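Side-chain contacts in predicted DNA-binding transcriptional regulator (Aliivibrio fischeri ES114, PDB 7DWN), which probably binds cis-regulatory DNA as a transcription factor of the LysR family, and forms a tetramer: residues A[127-132]-A[146-151]; A[229-234]-A[238-243]. All coordinates share one frame; numbering follows the deposited sequence.

Contact 1: residues A[127-132]-A[146-151]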
ATOM      1  N   GLU A 127     -22.838 -10.225  -1.649  1.00 31.39           N
ATOM      2  CA  GLU A 127     -22.451  -8.833  -1.484  1.00 30.22           C
ATOM      3  C   GLU A 127     -22.472  -8.133  -2.835  1.00 39.76           C
ATOM      4  O   GLU A 127     -22.130  -8.733  -3.859  1.00 39.47           O
ATOM      5  CB  GLU A 127     -21.062  -8.717  -0.849  1.00 38.71           C
ATOM      6  CG  GLU A 127     -21.010  -9.173   0.602  1.00 49.50           C
ATOM      7  CD  GLU A 127     -21.705  -8.206   1.543  1.00 62.10           C
ATOM      8  OE1 GLU A 127     -21.370  -7.002   1.509  1.00 65.55           O
ATOM      9  OE2 GLU A 127     -22.589  -8.647   2.308  1.00 68.70           O
ATOM     10  N   ALA A 128     -22.880  -6.864  -2.830  1.00 42.63           N
ATOM     11  CA  ALA A 128     -22.942  -6.093  -4.064  1.00 34.75           C
ATOM     12  C   ALA A 128     -21.551  -5.932  -4.664  1.00 48.69           C
ATOM     13  O   ALA A 128     -20.544  -5.860  -3.954  1.00 41.79           O
ATOM     14  CB  ALA A 128     -23.573  -4.724  -3.810  1.00 31.02           C
ATOM     15  N   ILE A 129     -21.504  -5.873  -5.990  1.00 54.70           N
ATOM     16  CA  ILE A 129     -20.243  -5.864  -6.720  1.00 57.66           C
ATOM     17  C   ILE A 129     -19.632  -4.470  -6.690  1.00 54.17           C
ATOM     18  O   ILE A 129     -20.332  -3.456  -6.576  1.00 57.79           O
ATOM     19  CB  ILE A 129     -20.466  -6.351  -8.168  1.00 55.26           C
ATOM     20  CG1 ILE A 129     -19.134  -6.562  -8.889  1.00 56.01           C
ATOM     21  CG2 ILE A 129     -21.331  -5.366  -8.937  1.00 46.80           C
ATOM     22  CD1 ILE A 129     -19.273  -6.795 -10.376  1.00 64.41           C
ATOM     23  N   ASP A 130     -18.304  -4.419  -6.776  1.00 59.88           N
ATOM     24  CA  ASP A 130     -17.559  -3.188  -7.028  1.00 71.81           C
ATOM     25  C   ASP A 130     -16.718  -3.445  -8.275  1.00 76.65           C
ATOM     26  O   ASP A 130     -15.624  -4.011  -8.186  1.00 77.69           O
ATOM     27  CB  ASP A 130     -16.696  -2.798  -5.830  1.00 83.12           C
ATOM     28  CG  ASP A 130     -16.115  -1.400  -5.958  1.00 93.60           C
ATOM     29  OD1 ASP A 130     -16.271  -0.780  -7.032  1.00 94.67           O
ATOM     30  OD2 ASP A 130     -15.506  -0.917  -4.980  1.00 96.35           O
ATOM     31  N   VAL A 131     -17.236  -3.022  -9.432  1.00 79.53           N
ATOM     32  CA  VAL A 131     -16.613  -3.348 -10.715  1.00 77.94           C
ATOM     33  C   VAL A 131     -15.187  -2.820 -10.794  1.00 77.98           C
ATOM     34  O   VAL A 131     -14.358  -3.366 -11.532  1.00 77.25           O
ATOM     35  CB  VAL A 131     -17.473  -2.809 -11.876  1.00 78.89           C
ATOM     36  CG1 VAL A 131     -18.804  -3.540 -11.937  1.00 79.79           C
ATOM     37  CG2 VAL A 131     -17.691  -1.311 -11.726  1.00 75.12           C
ATOM     38  N   ASP A 132     -14.875  -1.761 -10.042  1.00 81.46           N
ATOM     39  CA  ASP A 132     -13.524  -1.210 -10.068  1.00 75.77           C
ATOM     40  C   ASP A 132     -12.501  -2.199  -9.530  1.00 68.97           C
ATOM     41  O   ASP A 132     -11.356  -2.223  -9.996  1.00 73.06           O
ATOM     42  CB  ASP A 132     -13.472   0.089  -9.265  1.00 72.09           C
ATOM     43  CG  ASP A 132     -14.316   1.186  -9.879  1.00 72.84           C
ATOM     44  OD1 ASP A 132     -14.335   1.299 -11.122  1.00 74.99           O
ATOM     45  OD2 ASP A 132     -14.966   1.932  -9.120  1.00 73.71           O
ATOM     46  N   LEU A 146     -18.568 -14.561  -8.937  1.00 45.73           N
ATOM     47  CA  LEU A 146     -18.980 -13.202  -9.258  1.00 33.40           C
ATOM     48  C   LEU A 146     -20.123 -13.252 -10.262  1.00 33.00           C
ATOM     49  O   LEU A 146     -20.007 -13.894 -11.305  1.00 28.38           O
ATOM     50  CB  LEU A 146     -17.805 -12.405  -9.829  1.00 31.26           C
ATOM     51  CG  LEU A 146     -18.091 -11.009 -10.376  1.00 37.41           C
ATOM     52  CD1 LEU A 146     -18.737 -10.158  -9.303  1.00 35.42           C
ATOM     53  CD2 LEU A 146     -16.806 -10.365 -10.867  1.00 36.10           C
ATOM     54  N   LEU A 147     -21.227 -12.585  -9.948  1.00 32.11           N
ATOM     55  CA  LEU A 147     -22.354 -12.482 -10.872  1.00 24.40           C
ATOM     56  C   LEU A 147     -22.323 -11.075 -11.453  1.00 30.50           C
ATOM     57  O   LEU A 147     -22.684 -10.109 -10.778  1.00 42.01           O
ATOM     58  CB  LEU A 147     -23.675 -12.775 -10.167  1.00 23.90           C
ATOM     59  CG  LEU A 147     -24.160 -14.226 -10.082  1.00 40.41           C
ATOM     60  CD1 LEU A 147     -23.136 -15.133  -9.418  1.00 56.23           C
ATOM     61  CD2 LEU A 147     -25.481 -14.283  -9.338  1.00 26.28           C
ATOM     62  N   ALA A 148     -21.878 -10.947 -12.701  1.00 33.43           N
ATOM     63  CA  ALA A 148     -21.691  -9.617 -13.269  1.00 23.95           C
ATOM     64  C   ALA A 148     -22.099  -9.637 -14.733  1.00 32.05           C
ATOM     65  O   ALA A 148     -22.529 -10.661 -15.261  1.00 30.59           O
ATOM     66  CB  ALA A 148     -20.247  -9.135 -13.090  1.00 16.58           C
ATOM     67  N   PHE A 149     -21.993  -8.487 -15.386  1.00 32.09           N
ATOM     68  CA  PHE A 149     -22.346  -8.394 -16.791  1.00 30.32           C
ATOM     69  C   PHE A 149     -21.119  -8.632 -17.666  1.00 34.81           C
ATOM     70  O   PHE A 149     -19.998  -8.804 -17.180  1.00 37.88           O
ATOM     71  CB  PHE A 149     -22.983  -7.037 -17.095  1.00 32.24           C
ATOM     72  CG  PHE A 149     -24.323  -6.839 -16.444  1.00 28.68           C
ATOM     73  CD1 PHE A 149     -25.473  -7.362 -17.017  1.00 24.23           C
ATOM     74  CD2 PHE A 149     -24.432  -6.136 -15.257  1.00 18.07           C
ATOM     75  CE1 PHE A 149     -26.706  -7.186 -16.418  1.00 29.57           C
ATOM     76  CE2 PHE A 149     -25.661  -5.956 -14.654  1.00 24.57           C
ATOM     77  CZ  PHE A 149     -26.800  -6.481 -15.235  1.00 27.46           C
ATOM     78  N   ASP A 150     -21.352  -8.654 -18.979  1.00 34.91           N
ATOM     79  CA  ASP A 150     -20.317  -8.973 -19.955  1.00 39.20           C
ATOM     80  C   ASP A 150     -19.096  -8.084 -19.770  1.00 30.96           C
ATOM     81  O   ASP A 150     -19.194  -6.856 -19.826  1.00 37.34           O
ATOM     82  CB  ASP A 150     -20.884  -8.813 -21.370  1.00 45.48           C
ATOM     83  CG  ASP A 150     -19.936  -9.319 -22.448  1.00 39.75           C
ATOM     84  OD1 ASP A 150     -19.013 -10.097 -22.124  1.00 41.95           O
ATOM     85  OD2 ASP A 150     -20.112  -8.934 -23.623  1.00 45.43           O
ATOM     86  N   ASP A 151     -17.943  -8.712 -19.547  1.00 34.96           N
ATOM     87  CA  ASP A 151     -16.696  -7.998 -19.293  1.00 37.80           C
ATOM     88  C   ASP A 151     -15.579  -8.675 -20.071  1.00 49.45           C
ATOM     89  O   ASP A 151     -15.361  -9.880 -19.917  1.00 45.50           O
ATOM     90  CB  ASP A 151     -16.371  -7.971 -17.797  1.00 36.62           C
ATOM     91  CG  ASP A 151     -15.088  -7.228 -17.490  1.00 52.73           C
ATOM     92  OD1 ASP A 151     -15.100  -5.978 -17.505  1.00 61.79           O
ATOM     93  OD2 ASP A 151     -14.065  -7.894 -17.234  1.00 56.04           O
TER
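Ile-129 meets Leu-146 and Ala-148 with the far end of its side chain. Its CG1-CD1 arm crosses the Leu-146 side chain at about a right angle. The CD1 methyl of Leu-146 makes the close approach. It lies 3.6 Å from Ile-129 CD1 and also 3.6 Å from Ile-129 CG1, against the last bond of the arm. Ile-129 CD1 has a second neighbour, the methyl CB of Ala-148, at 3.7 Å. The tip of the isoleucine is thus shared between two residues two positions apart on strand 145-149. The arm is fully extended: CG1 is anti to the backbone N (chi1 -171°) and CD1 continues the zigzag (chi2 -170°). This lets it span the gap between backbones whose nearest CA atoms, those of Ile-129 and Ala-148, are 7.7 Å apart. The contact is wholly apolar and small. Ala-98 packs on Leu-146. Ile-129, just past strand 123-128, reaches across strand 94-99 and the following Ala-100, which it touches. Strands 123-128 and 145-149 both pair in parallel with strand 94-99, which lies between them. Joined through helix 134-140, they form a beta-alpha-beta crossover in a domain of the periplasmic-binding-protein type.

Contact 2: residues A[229-234]-A[238-243]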
ATOM      1  N   ILE A 229     -37.757   3.245 -10.945  1.00 39.97           N
ATOM      2  CA  ILE A 229     -38.666   4.012 -10.099  1.00 43.22           C
ATOM      3  C   ILE A 229     -38.981   5.358 -10.734  1.00 36.12           C
ATOM      4  O   ILE A 229     -40.144   5.782 -10.782  1.00 36.67           O
ATOM      5  CB  ILE A 229     -38.077   4.175  -8.686  1.00 50.06           C
ATOM      6  CG1 ILE A 229     -38.091   2.837  -7.948  1.00 49.44           C
ATOM      7  CG2 ILE A 229     -38.854   5.220  -7.910  1.00 49.49           C
ATOM      8  CD1 ILE A 229     -37.530   2.908  -6.556  1.00 50.90           C
ATOM      9  N   LEU A 230     -37.960   6.046 -11.250  1.00 29.72           N
ATOM     10  CA  LEU A 230     -38.223   7.353 -11.846  1.00 38.54           C
ATOM     11  C   LEU A 230     -39.034   7.239 -13.134  1.00 41.05           C
ATOM     12  O   LEU A 230     -39.802   8.150 -13.460  1.00 39.39           O
ATOM     13  CB  LEU A 230     -36.917   8.106 -12.090  1.00 43.76           C
ATOM     14  CG  LEU A 230     -36.301   8.701 -10.822  1.00 40.59           C
ATOM     15  CD1 LEU A 230     -35.324   9.810 -11.168  1.00 37.51           C
ATOM     16  CD2 LEU A 230     -37.382   9.206  -9.875  1.00 41.76           C
ATOM     17  N   VAL A 231     -38.888   6.133 -13.868  1.00 38.36           N
ATOM     18  CA  VAL A 231     -39.750   5.886 -15.021  1.00 39.62           C
ATOM     19  C   VAL A 231     -41.192   5.713 -14.568  1.00 50.57           C
ATOM     20  O   VAL A 231     -42.118   6.305 -15.136  1.00 59.05           O
ATOM     21  CB  VAL A 231     -39.261   4.657 -15.810  1.00 39.57           C
ATOM     22  CG1 VAL A 231     -40.339   4.174 -16.770  1.00 44.90           C
ATOM     23  CG2 VAL A 231     -37.993   4.985 -16.569  1.00 41.94           C
ATOM     24  N   LEU A 232     -41.402   4.900 -13.529  1.00 48.12           N
ATOM     25  CA  LEU A 232     -42.753   4.668 -13.028  1.00 56.52           C
ATOM     26  C   LEU A 232     -43.395   5.949 -12.513  1.00 63.78           C
ATOM     27  O   LEU A 232     -44.623   6.089 -12.564  1.00 64.53           O
ATOM     28  CB  LEU A 232     -42.726   3.602 -11.932  1.00 57.06           C
ATOM     29  CG  LEU A 232     -42.640   2.159 -12.430  1.00 56.39           C
ATOM     30  CD1 LEU A 232     -42.461   1.196 -11.269  1.00 60.85           C
ATOM     31  CD2 LEU A 232     -43.881   1.808 -13.235  1.00 47.85           C
ATOM     32  N   ASN A 233     -42.594   6.895 -12.020  1.00 63.88           N
ATOM     33  CA  ASN A 233     -43.102   8.193 -11.597  1.00 64.03           C
ATOM     34  C   ASN A 233     -43.279   9.166 -12.760  1.00 64.85           C
ATOM     35  O   ASN A 233     -43.373  10.378 -12.530  1.00 73.50           O
ATOM     36  CB  ASN A 233     -42.180   8.803 -10.537  1.00 65.12           C
ATOM     37  CG  ASN A 233     -42.197   8.026  -9.236  1.00 64.20           C
ATOM     38  OD1 ASN A 233     -43.138   7.283  -8.955  1.00 73.44           O
ATOM     39  ND2 ASN A 233     -41.156   8.197  -8.429  1.00 56.74           N
ATOM     40  N   LYS A 234     -43.317   8.655 -13.994  1.00 61.94           N
ATOM     41  CA  LYS A 234     -43.581   9.452 -15.194  1.00 62.86           C
ATOM     42  C   LYS A 234     -42.564  10.577 -15.377  1.00 57.95           C
ATOM     43  O   LYS A 234     -42.867  11.607 -15.984  1.00 64.37           O
ATOM     44  CB  LYS A 234     -45.004  10.022 -15.181  1.00 71.77           C
ATOM     45  CG  LYS A 234     -46.069   9.047 -14.693  1.00 78.02           C
ATOM     46  CD  LYS A 234     -47.473   9.589 -14.926  1.00 82.10           C
ATOM     47  CE  LYS A 234     -47.619  11.016 -14.426  1.00 87.38           C
ATOM     48  NZ  LYS A 234     -48.947  11.585 -14.787  1.00 91.53           N
ATOM     49  N   ALA A 238     -36.332   5.360 -20.016  1.00 42.83           N
ATOM     50  CA  ALA A 238     -35.041   4.761 -19.700  1.00 37.90           C
ATOM     51  C   ALA A 238     -34.907   3.409 -20.385  1.00 38.77           C
ATOM     52  O   ALA A 238     -35.900   2.737 -20.659  1.00 38.88           O
ATOM     53  CB  ALA A 238     -34.844   4.608 -18.187  1.00 35.65           C
ATOM     54  N   TRP A 239     -33.661   3.026 -20.656  1.00 33.79           N
ATOM     55  CA  TRP A 239     -33.349   1.695 -21.161  1.00 33.83           C
ATOM     56  C   TRP A 239     -33.183   0.773 -19.961  1.00 33.56           C
ATOM     57  O   TRP A 239     -32.167   0.818 -19.264  1.00 39.75           O
ATOM     58  CB  TRP A 239     -32.098   1.715 -22.032  1.00 40.16           C
ATOM     59  CG  TRP A 239     -32.378   2.067 -23.459  1.00 44.41           C
ATOM     60  CD1 TRP A 239     -32.509   1.202 -24.507  1.00 41.33           C
ATOM     61  CD2 TRP A 239     -32.570   3.379 -23.994  1.00 37.38           C
ATOM     62  NE1 TRP A 239     -32.768   1.898 -25.664  1.00 41.07           N
ATOM     63  CE2 TRP A 239     -32.810   3.236 -25.375  1.00 38.30           C
ATOM     64  CE3 TRP A 239     -32.563   4.661 -23.438  1.00 34.87           C
ATOM     65  CZ2 TRP A 239     -33.045   4.331 -26.207  1.00 41.07           C
ATOM     66  CZ3 TRP A 239     -32.790   5.743 -24.265  1.00 35.49           C
ATOM     67  CH2 TRP A 239     -33.028   5.572 -25.634  1.00 36.13           C
ATOM     68  N   LEU A 240     -34.181  -0.059 -19.718  1.00 32.93           N
ATOM     69  CA  LEU A 240     -34.144  -0.947 -18.574  1.00 33.00           C
ATOM     70  C   LEU A 240     -33.987  -2.394 -19.020  1.00 41.67           C
ATOM     71  O   LEU A 240     -34.513  -2.776 -20.072  1.00 42.58           O
ATOM     72  CB  LEU A 240     -35.417  -0.807 -17.732  1.00 33.29           C
ATOM     73  CG  LEU A 240     -35.689   0.613 -17.234  1.00 38.83           C
ATOM     74  CD1 LEU A 240     -36.950   0.668 -16.385  1.00 41.06           C
ATOM     75  CD2 LEU A 240     -34.491   1.120 -16.454  1.00 33.43           C
ATOM     76  N   PRO A 241     -33.251  -3.209 -18.266  1.00 46.96           N
ATOM     77  CA  PRO A 241     -33.163  -4.633 -18.600  1.00 44.80           C
ATOM     78  C   PRO A 241     -34.530  -5.288 -18.492  1.00 47.75           C
ATOM     79  O   PRO A 241     -35.307  -5.004 -17.578  1.00 43.68           O
ATOM     80  CB  PRO A 241     -32.181  -5.185 -17.561  1.00 42.88           C
ATOM     81  CG  PRO A 241     -32.228  -4.207 -16.435  1.00 51.42           C
ATOM     82  CD  PRO A 241     -32.451  -2.870 -17.078  1.00 43.76           C
ATOM     83  N   ALA A 242     -34.819  -6.171 -19.447  1.00 39.53           N
ATOM     84  CA  ALA A 242     -36.172  -6.701 -19.566  1.00 35.27           C
ATOM     85  C   ALA A 242     -36.551  -7.575 -18.377  1.00 33.29           C
ATOM     86  O   ALA A 242     -37.734  -7.656 -18.028  1.00 36.89           O
ATOM     87  CB  ALA A 242     -36.315  -7.478 -20.871  1.00 51.09           C
ATOM     88  N   TYR A 243     -35.576  -8.220 -17.731  1.00 30.48           N
ATOM     89  CA  TYR A 243     -35.898  -9.095 -16.609  1.00 35.05           C
ATOM     90  C   TYR A 243     -36.353  -8.323 -15.377  1.00 46.57           C
ATOM     91  O   TYR A 243     -36.916  -8.927 -14.457  1.00 59.50           O
ATOM     92  CB  TYR A 243     -34.699  -9.980 -16.254  1.00 31.00           C
ATOM     93  CG  TYR A 243     -33.446  -9.223 -15.868  1.00 39.01           C
ATOM     94  CD1 TYR A 243     -33.289  -8.704 -14.588  1.00 36.84           C
ATOM     95  CD2 TYR A 243     -32.410  -9.045 -16.777  1.00 40.32           C
ATOM     96  CE1 TYR A 243     -32.150  -8.018 -14.229  1.00 36.16           C
ATOM     97  CE2 TYR A 243     -31.261  -8.360 -16.424  1.00 42.35           C
ATOM     98  CZ  TYR A 243     -31.139  -7.847 -15.148  1.00 39.15           C
ATOM     99  OH  TYR A 243     -30.000  -7.166 -14.785  1.00 34.64           O
TER
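The last turn of helix 224-232 faces the start of strand 238-241, with the CA atoms of Val-231 and Ala-238 6.7 Å apart. Val-231 carries the helix side of the contact with a single branch. Its CG2 methyl meets CB of Ala-238 at 3.6 Å, methyl against methyl. The same CG2 lies 3.8 Å from the backbone N of Ala-238. Leu-240 adds a looser touch, its CD1 4.4 Å from Val-231 CG2. The rotation of the valine explains the use of one branch: chi1 is 165°, which sets CG1 anti to the backbone N and turns CG2 to the strand. Ala-238 and Leu-240 both direct their CB toward the helix, while Trp-239 between them points away. The chain turns back just after the helix. Lys-234, with positive phi, is the C-prime residue of a Schellman motif, and its N bonds to Val-231 O at 2.9 Å. All three touching residues are buried. Leu-194 of strand 191-195 packs on both Val-231 and Ala-238. Strand 238-241 pairs antiparallel with strand 160-174, and Val-172 of that strand touches Leu-240. On the other face, Trp-239 packs against helix 201-209.

Both contacts are apolar and lie in the LysR substrate-binding domain, with centres about 21 Å apart. All three touching residues of contact 2 are buried, whereas Ile-129 of contact 1 is partly exposed. Contact 1 is nearer the centre of the chain, about 9 Å between centres, against about 25 Å for contact 2. Both segments of contact 1 lie on strands of the mixed sheet, 123-128 and 145-149. Contact 2 has only strand 238-241 there, and joins it to the end of helix 224-232. A long isoleucine arm serves contact 1, a short valine branch contact 2. The two also touch directly: Phe-149 CZ lies 3.3 Å from Tyr-243 OH. Both reach the second subunit through residues beside their apolar cores.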